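Tat (Twin-arginine translocation) pathway signal sequence containing protein (Mycobacterium tuberculosis, PDB 5IMU) is of unknown function, its crystallised C-terminal fragment joining an alpha/beta/alpha sandwich region to a bundle of helices. Local coordinates at residues G165-V170 with M190-I195; E28-W33 with V170-L175. One frame throughout, in Å; residues are numbered along the deposited sequence.

Contact 1. Residues G165-V170 with M190-I195; sequences GCITAV and MLLAAI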
ATOM      1  N   GLY A 165     -11.914   6.119  11.833  1.00  9.15           N
ATOM      2  CA  GLY A 165     -13.222   5.765  11.309  1.00  7.36           C
ATOM      3  C   GLY A 165     -13.403   6.204   9.869  1.00 10.69           C
ATOM      4  O   GLY A 165     -14.032   5.506   9.069  1.00 11.54           O
ATOM      5  N   CYS A 166     -12.845   7.364   9.513  1.00  8.81           N
ATOM      6  CA  CYS A 166     -12.936   7.829   8.134  1.00  8.30           C
ATOM      7  C   CYS A 166     -12.009   7.046   7.212  1.00  9.08           C
ATOM      8  O   CYS A 166     -12.340   6.840   6.039  1.00 10.45           O
ATOM      9  CB  CYS A 166     -12.626   9.324   8.062  1.00  7.36           C
ATOM     10  SG  CYS A 166     -13.921  10.375   8.766  1.00 11.60           S
ATOM     11  N   ILE A 167     -10.853   6.609   7.716  1.00  8.77           N
ATOM     12  CA  ILE A 167      -9.969   5.760   6.919  1.00 10.24           C
ATOM     13  C   ILE A 167     -10.652   4.434   6.608  1.00 12.68           C
ATOM     14  O   ILE A 167     -10.640   3.960   5.465  1.00 10.21           O
ATOM     15  CB  ILE A 167      -8.627   5.548   7.643  1.00  9.36           C
ATOM     16  CG1 ILE A 167      -7.812   6.841   7.649  1.00  9.72           C
ATOM     17  CG2 ILE A 167      -7.843   4.419   6.990  1.00 14.32           C
ATOM     18  CD1 ILE A 167      -6.601   6.797   8.552  1.00 11.96           C
ATOM     19  N   THR A 168     -11.262   3.816   7.624  1.00  8.33           N
ATOM     20  CA  THR A 168     -11.965   2.555   7.413  1.00 12.93           C
ATOM     21  C   THR A 168     -13.106   2.720   6.417  1.00  9.59           C
ATOM     22  O   THR A 168     -13.367   1.824   5.604  1.00  9.64           O
ATOM     23  CB  THR A 168     -12.492   2.025   8.750  1.00 12.28           C
ATOM     24  OG1 THR A 168     -11.398   1.848   9.658  1.00 13.57           O
ATOM     25  CG2 THR A 168     -13.205   0.693   8.559  1.00 15.83           C
ATOM     26  N   ALA A 169     -13.786   3.869   6.451  1.00  7.18           N
ATOM     27  CA  ALA A 169     -14.933   4.076   5.574  1.00  9.21           C
ATOM     28  C   ALA A 169     -14.509   4.224   4.115  1.00  9.46           C
ATOM     29  O   ALA A 169     -15.134   3.641   3.223  1.00 10.30           O
ATOM     30  CB  ALA A 169     -15.726   5.298   6.034  1.00  9.69           C
ATOM     31  N   VAL A 170     -13.459   5.006   3.844  1.00 11.24           N
ATOM     32  CA  VAL A 170     -13.022   5.144   2.458  1.00 10.62           C
ATOM     33  C   VAL A 170     -12.396   3.845   1.966  1.00 10.67           C
ATOM     34  O   VAL A 170     -12.503   3.506   0.780  1.00 11.28           O
ATOM     35  CB  VAL A 170     -12.062   6.339   2.288  1.00 13.47           C
ATOM     36  CG1 VAL A 170     -10.784   6.135   3.086  1.00 12.47           C
ATOM     37  CG2 VAL A 170     -11.741   6.549   0.816  1.00 14.98           C
ATOM     38  N   MET A 190      -5.200   7.875   0.725  1.00 11.08           N
ATOM     39  CA  MET A 190      -3.767   8.073   0.929  1.00 10.38           C
ATOM     40  C   MET A 190      -3.487   9.262   1.843  1.00 11.45           C
ATOM     41  O   MET A 190      -2.635   9.177   2.736  1.00  9.52           O
ATOM     42  CB  MET A 190      -3.069   8.265  -0.418  1.00 10.81           C
ATOM     43  CG  MET A 190      -3.041   7.024  -1.298  1.00  7.36           C
ATOM     44  SD  MET A 190      -2.534   7.400  -2.987  1.00 12.96           S
ATOM     45  CE  MET A 190      -2.381   5.754  -3.672  1.00  9.31           C
ATOM     46  N   LEU A 191      -4.184  10.384   1.629  1.00 10.18           N
ATOM     47  CA  LEU A 191      -3.957  11.562   2.461  1.00 11.22           C
ATOM     48  C   LEU A 191      -4.348  11.304   3.911  1.00 10.90           C
ATOM     49  O   LEU A 191      -3.634  11.713   4.835  1.00 10.73           O
ATOM     50  CB  LEU A 191      -4.731  12.759   1.911  1.00 11.30           C
ATOM     51  CG  LEU A 191      -4.023  13.685   0.919  1.00 24.19           C
ATOM     52  CD1 LEU A 191      -4.910  14.880   0.590  1.00 19.42           C
ATOM     53  CD2 LEU A 191      -2.673  14.144   1.451  1.00 17.19           C
ATOM     54  N   LEU A 192      -5.484  10.640   4.133  1.00  8.59           N
ATOM     55  CA  LEU A 192      -5.878  10.305   5.496  1.00 11.15           C
ATOM     56  C   LEU A 192      -4.875   9.355   6.141  1.00 10.13           C
ATOM     57  O   LEU A 192      -4.577   9.473   7.337  1.00  8.91           O
ATOM     58  CB  LEU A 192      -7.278   9.693   5.502  1.00 10.38           C
ATOM     59  CG  LEU A 192      -8.414  10.566   4.962  1.00 10.96           C
ATOM     60  CD1 LEU A 192      -9.699   9.760   4.834  1.00 12.94           C
ATOM     61  CD2 LEU A 192      -8.631  11.787   5.846  1.00 11.34           C
ATOM     62  N   ALA A 193      -4.344   8.407   5.362  1.00  9.22           N
ATOM     63  CA  ALA A 193      -3.354   7.474   5.891  1.00 11.12           C
ATOM     64  C   ALA A 193      -2.078   8.199   6.299  1.00 12.50           C
ATOM     65  O   ALA A 193      -1.435   7.833   7.290  1.00 10.03           O
ATOM     66  CB  ALA A 193      -3.045   6.390   4.858  1.00  8.76           C
ATOM     67  N   ALA A 194      -1.695   9.232   5.544  1.00  7.63           N
ATOM     68  CA  ALA A 194      -0.512  10.006   5.901  1.00 14.38           C
ATOM     69  C   ALA A 194      -0.714  10.742   7.219  1.00 11.38           C
ATOM     70  O   ALA A 194       0.199  10.807   8.049  1.00  8.98           O
ATOM     71  CB  ALA A 194      -0.169  10.989   4.781  1.00 10.38           C
ATOM     72  N   ILE A 195      -1.911  11.297   7.432  1.00  9.16           N
ATOM     73  CA  ILE A 195      -2.192  12.008   8.675  1.00 10.38           C
ATOM     74  C   ILE A 195      -2.125  11.057   9.866  1.00  9.65           C
ATOM     75  O   ILE A 195      -1.560  11.393  10.913  1.00 10.63           O
ATOM     76  CB  ILE A 195      -3.557  12.717   8.592  1.00  8.86           C
ATOM     77  CG1 ILE A 195      -3.532  13.795   7.506  1.00  8.95           C
ATOM     78  CG2 ILE A 195      -3.925  13.332   9.932  1.00  7.99           C
ATOM     79  CD1 ILE A 195      -4.888  14.408   7.229  1.00 10.01           C
TER
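Ile167 and Leu192 mark the closest backbone approach of two helical segments, with CA atoms 6.3 Å apart. The axes of 165-170 and 190-195 run close to antiparallel, at 151° between their N-to-C directions, and come within 9.7 Å of each other. No hydrogen bond crosses between them, so the contact rests on apolar touching, and its modest buried surface of 171 Å² is centred on Leu192. The side chains of Ile167 and Leu192 pass alongside one another and point opposite ways, which brings Ile167 CG1 to 3.6 Å from Leu192 CB. Beyond that point the isoleucine tip continues over the facing backbone, Ile167 CD1 lying 3.6 Å from Leu192 O. Its reach follows from chi1 of -70°, which sets CG1 anti to the carbonyl carbon, and from a nearly extended chi2. The two segments belong to helices 157-177 and 183-199, consecutive antiparallel members of the helix bundle within the DUF5631 region. Helix 140-151 adds Ala142 against Leu192 and Ile141 against Cys166, while His209 of helix 203-216 packs on Ala193. The CD1 branch of Leu192 leaves roughly at right angles to the Ile167 contact and points between Cys166 and Val170, one turn apart on the partner helix: it is 4.2 Å from Val170 CG1, and Cys166 CB stands 4.4 Å from the same Leu192 CD1.

Contact 2. Residues E28-W33 with V170-L175; sequences EPRISW and VKESVL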
ATOM      1  N   GLU A  28      -6.428  -9.116   2.621  1.00  9.88           N
ATOM      2  CA  GLU A  28      -7.328  -8.342   1.765  1.00 13.81           C
ATOM      3  C   GLU A  28      -7.568  -9.102   0.467  1.00 11.57           C
ATOM      4  O   GLU A  28      -6.898  -8.868  -0.547  1.00 12.31           O
ATOM      5  CB  GLU A  28      -6.767  -6.947   1.485  1.00 10.03           C
ATOM      6  CG  GLU A  28      -7.741  -6.086   0.708  1.00 13.64           C
ATOM      7  CD  GLU A  28      -9.127  -6.122   1.323  1.00 15.62           C
ATOM      8  OE1 GLU A  28      -9.324  -5.461   2.363  1.00 10.69           O
ATOM      9  OE2 GLU A  28     -10.012  -6.822   0.782  1.00 15.31           O
ATOM     10  N   PRO A  29      -8.536 -10.025   0.460  1.00 13.02           N
ATOM     11  CA  PRO A  29      -8.757 -10.865  -0.727  1.00 15.10           C
ATOM     12  C   PRO A  29      -9.580 -10.209  -1.823  1.00 13.04           C
ATOM     13  O   PRO A  29      -9.695 -10.786  -2.913  1.00 15.55           O
ATOM     14  CB  PRO A  29      -9.489 -12.083  -0.151  1.00 17.32           C
ATOM     15  CG  PRO A  29     -10.244 -11.529   1.022  1.00 16.53           C
ATOM     16  CD  PRO A  29      -9.383 -10.428   1.598  1.00 15.82           C
ATOM     17  N   ARG A  30     -10.148  -9.031  -1.579  1.00 13.64           N
ATOM     18  CA  ARG A  30     -11.032  -8.397  -2.547  1.00 14.81           C
ATOM     19  C   ARG A  30     -10.289  -7.729  -3.697  1.00 15.23           C
ATOM     20  O   ARG A  30     -10.941  -7.241  -4.627  1.00 14.77           O
ATOM     21  CB  ARG A  30     -11.927  -7.375  -1.837  1.00 12.74           C
ATOM     22  CG  ARG A  30     -12.849  -7.993  -0.792  1.00 11.07           C
ATOM     23  CD  ARG A  30     -13.623  -6.930  -0.021  1.00 13.59           C
ATOM     24  NE  ARG A  30     -12.786  -6.242   0.958  1.00 15.18           N
ATOM     25  CZ  ARG A  30     -13.211  -5.258   1.745  1.00 22.17           C
ATOM     26  NH1 ARG A  30     -14.467  -4.838   1.665  1.00 17.88           N
ATOM     27  NH2 ARG A  30     -12.381  -4.691   2.610  1.00 13.03           N
ATOM     28  N   ILE A  31      -8.955  -7.698  -3.670  1.00 15.28           N
ATOM     29  CA  ILE A  31      -8.162  -7.106  -4.738  1.00 13.24           C
ATOM     30  C   ILE A  31      -7.125  -8.121  -5.201  1.00 14.73           C
ATOM     31  O   ILE A  31      -6.796  -9.076  -4.494  1.00 10.48           O
ATOM     32  CB  ILE A  31      -7.474  -5.796  -4.302  1.00 14.25           C
ATOM     33  CG1 ILE A  31      -6.436  -6.076  -3.215  1.00 12.56           C
ATOM     34  CG2 ILE A  31      -8.506  -4.790  -3.815  1.00  9.84           C
ATOM     35  CD1 ILE A  31      -5.811  -4.817  -2.639  1.00 11.22           C
ATOM     36  N   SER A  32      -6.603  -7.897  -6.407  1.00 10.39           N
ATOM     37  CA  SER A  32      -5.647  -8.822  -7.003  1.00 11.72           C
ATOM     38  C   SER A  32      -4.229  -8.509  -6.547  1.00 12.23           C
ATOM     39  O   SER A  32      -3.858  -7.344  -6.378  1.00 11.77           O
ATOM     40  CB  SER A  32      -5.727  -8.764  -8.531  1.00 11.31           C
ATOM     41  OG  SER A  32      -6.962  -9.281  -8.992  1.00 12.89           O
ATOM     42  N   TRP A  33      -3.435  -9.563  -6.349  1.00 11.29           N
ATOM     43  CA  TRP A  33      -2.056  -9.450  -5.900  1.00  9.46           C
ATOM     44  C   TRP A  33      -1.149 -10.279  -6.798  1.00  9.81           C
ATOM     45  O   TRP A  33      -1.591 -11.234  -7.441  1.00 11.65           O
ATOM     46  CB  TRP A  33      -1.881  -9.943  -4.454  1.00  8.56           C
ATOM     47  CG  TRP A  33      -2.668  -9.202  -3.413  1.00 15.87           C
ATOM     48  CD1 TRP A  33      -3.926  -9.498  -2.971  1.00 11.04           C
ATOM     49  CD2 TRP A  33      -2.233  -8.069  -2.652  1.00 13.53           C
ATOM     50  NE1 TRP A  33      -4.308  -8.608  -1.995  1.00  8.70           N
ATOM     51  CE2 TRP A  33      -3.284  -7.722  -1.780  1.00 12.74           C
ATOM     52  CE3 TRP A  33      -1.058  -7.310  -2.626  1.00 12.99           C
ATOM     53  CZ2 TRP A  33      -3.198  -6.649  -0.895  1.00 13.35           C
ATOM     54  CZ3 TRP A  33      -0.974  -6.245  -1.747  1.00 12.70           C
ATOM     55  CH2 TRP A  33      -2.037  -5.925  -0.893  1.00  9.32           C
ATOM     56  N   VAL A 170     -13.459   5.006   3.844  1.00 11.24           N
ATOM     57  CA  VAL A 170     -13.022   5.144   2.458  1.00 10.62           C
ATOM     58  C   VAL A 170     -12.396   3.845   1.966  1.00 10.67           C
ATOM     59  O   VAL A 170     -12.503   3.506   0.780  1.00 11.28           O
ATOM     60  CB  VAL A 170     -12.062   6.339   2.288  1.00 13.47           C
ATOM     61  CG1 VAL A 170     -10.784   6.135   3.086  1.00 12.47           C
ATOM     62  CG2 VAL A 170     -11.741   6.549   0.816  1.00 14.98           C
ATOM     63  N   LYS A 171     -11.747   3.092   2.860  1.00 11.39           N
ATOM     64  CA  LYS A 171     -11.259   1.766   2.495  1.00  7.95           C
ATOM     65  C   LYS A 171     -12.394   0.899   1.973  1.00 10.72           C
ATOM     66  O   LYS A 171     -12.272   0.255   0.925  1.00 10.62           O
ATOM     67  CB  LYS A 171     -10.589   1.096   3.696  1.00 10.46           C
ATOM     68  CG  LYS A 171     -10.389  -0.411   3.521  1.00  9.36           C
ATOM     69  CD  LYS A 171      -9.601  -1.022   4.677  1.00 10.98           C
ATOM     70  CE  LYS A 171     -10.409  -1.067   5.967  1.00 16.75           C
ATOM     71  NZ  LYS A 171     -11.207  -2.322   6.087  1.00 19.10           N
ATOM     72  N   GLU A 172     -13.515   0.877   2.696  1.00  9.49           N
ATOM     73  CA  GLU A 172     -14.645   0.050   2.286  1.00 10.07           C
ATOM     74  C   GLU A 172     -15.322   0.607   1.041  1.00 13.32           C
ATOM     75  O   GLU A 172     -15.768  -0.158   0.178  1.00 13.14           O
ATOM     76  CB  GLU A 172     -15.639  -0.077   3.439  1.00 10.42           C
ATOM     77  CG  GLU A 172     -15.098  -0.899   4.591  1.00 14.09           C
ATOM     78  CD  GLU A 172     -14.691  -2.291   4.147  1.00 19.28           C
ATOM     79  OE1 GLU A 172     -15.581  -3.064   3.735  1.00 20.31           O
ATOM     80  OE2 GLU A 172     -13.483  -2.609   4.182  1.00 17.55           O
ATOM     81  N   SER A 173     -15.417   1.933   0.931  1.00  9.38           N
ATOM     82  CA  SER A 173     -15.964   2.534  -0.282  1.00 11.11           C
ATOM     83  C   SER A 173     -15.153   2.127  -1.505  1.00 14.57           C
ATOM     84  O   SER A 173     -15.710   1.719  -2.531  1.00 10.10           O
ATOM     85  CB  SER A 173     -16.000   4.056  -0.143  1.00 10.81           C
ATOM     86  OG  SER A 173     -16.494   4.664  -1.325  1.00 21.39           O
ATOM     87  N   VAL A 174     -13.826   2.210  -1.405  1.00 11.98           N
ATOM     88  CA  VAL A 174     -12.969   1.926  -2.552  1.00 13.64           C
ATOM     89  C   VAL A 174     -12.997   0.442  -2.894  1.00 14.32           C
ATOM     90  O   VAL A 174     -13.174   0.060  -4.056  1.00 17.41           O
ATOM     91  CB  VAL A 174     -11.535   2.413  -2.278  1.00 11.40           C
ATOM     92  CG1 VAL A 174     -10.560   1.771  -3.251  1.00 17.16           C
ATOM     93  CG2 VAL A 174     -11.465   3.923  -2.382  1.00 14.24           C
ATOM     94  N   LEU A 175     -12.819  -0.419  -1.889  1.00 12.72           N
ATOM     95  CA  LEU A 175     -12.698  -1.846  -2.161  1.00 13.91           C
ATOM     96  C   LEU A 175     -14.014  -2.470  -2.603  1.00 21.14           C
ATOM     97  O   LEU A 175     -13.995  -3.500  -3.284  1.00 21.71           O
ATOM     98  CB  LEU A 175     -12.144  -2.571  -0.934  1.00 11.54           C
ATOM     99  CG  LEU A 175     -10.726  -2.116  -0.582  1.00 11.69           C
ATOM    100  CD1 LEU A 175     -10.115  -2.995   0.487  1.00 15.02           C
ATOM    101  CD2 LEU A 175      -9.851  -2.081  -1.827  1.00 15.14           C
TER
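A type I beta turn from Glu28 to Ile31, in the connection between helix 6-27 and strand 33-37, meets helix 157-177 through a four-residue salt-bridge network. It thereby joins the DUF5632 part of the chain to the DUF5631 part. Arg30 is the central member, its guanidinium held by two carboxylates. Towards the helix it grips Glu172 end-on: Arg30 NH1 donates to Glu172 OE1 at 2.9 Å, and Arg30 NH2 to Glu172 OE2 at 2.8 Å with an N-H...O angle of 173°. The two planes are tilted 25° apart, so the nitrogens meet the syn sides of the oxygens from somewhat out of the carboxylate plane, although the oxygens stay close to the guanidinium plane. Within the turn the grip is side-on, Arg30 NE reaching Glu28 OE2 at 2.8 Å while Arg30 NH2 donates to Glu28 OE1. The anti lone pair of Glu28 OE2 takes the backbone N of Arg30, tying the carboxylate to the turn itself. Glu28 OE1 is also hydrogen-bonded to His58. A bend at chi3 of Arg30 (-75°) turns the guanidinium so that one face lies over Leu175, whose CB sits 3.9 Å above the centre of that group. The two leucine methyls divide: Leu175 CD1 lies 3.2 Å from Glu28 OE1, and Leu175 CD2 packs 3.6 Å from Ile31 CG2. Lys171 NZ reaches Glu172 OE2 at 3.0 Å on its anti side. With two carboxylates bonded around one guanidinium and Lys171 supplying a second positive group, the opposing charges probably compensate one another, while the paired grips restrict rotation of the Arg30 guanidinium in its plane.

In the fold
Both contacts use helix 157-177 and share Val170, and their centres are 14 Å apart. They engage it in succession: contact 1 uses 165-170 to pack against helix 183-199 inside the bundle, whereas contact 2 uses 170-175 to reach the turn that leads into strand 33-37 of the mixed sheet. Trp189 bridges their surroundings, touching Ile167 and Val170 as well as Lys171 and Val174. Contact 1 is apolar, and contact 2 combines a salt-bridge network with the packing of Leu175. Both centres lie at similar distances from the chain centre, about 12 and 11 Å, though contact 1 is the more buried. The potassium ion, bound at Thr44, Asn64 and Thr66, takes no ligand residue from either contact.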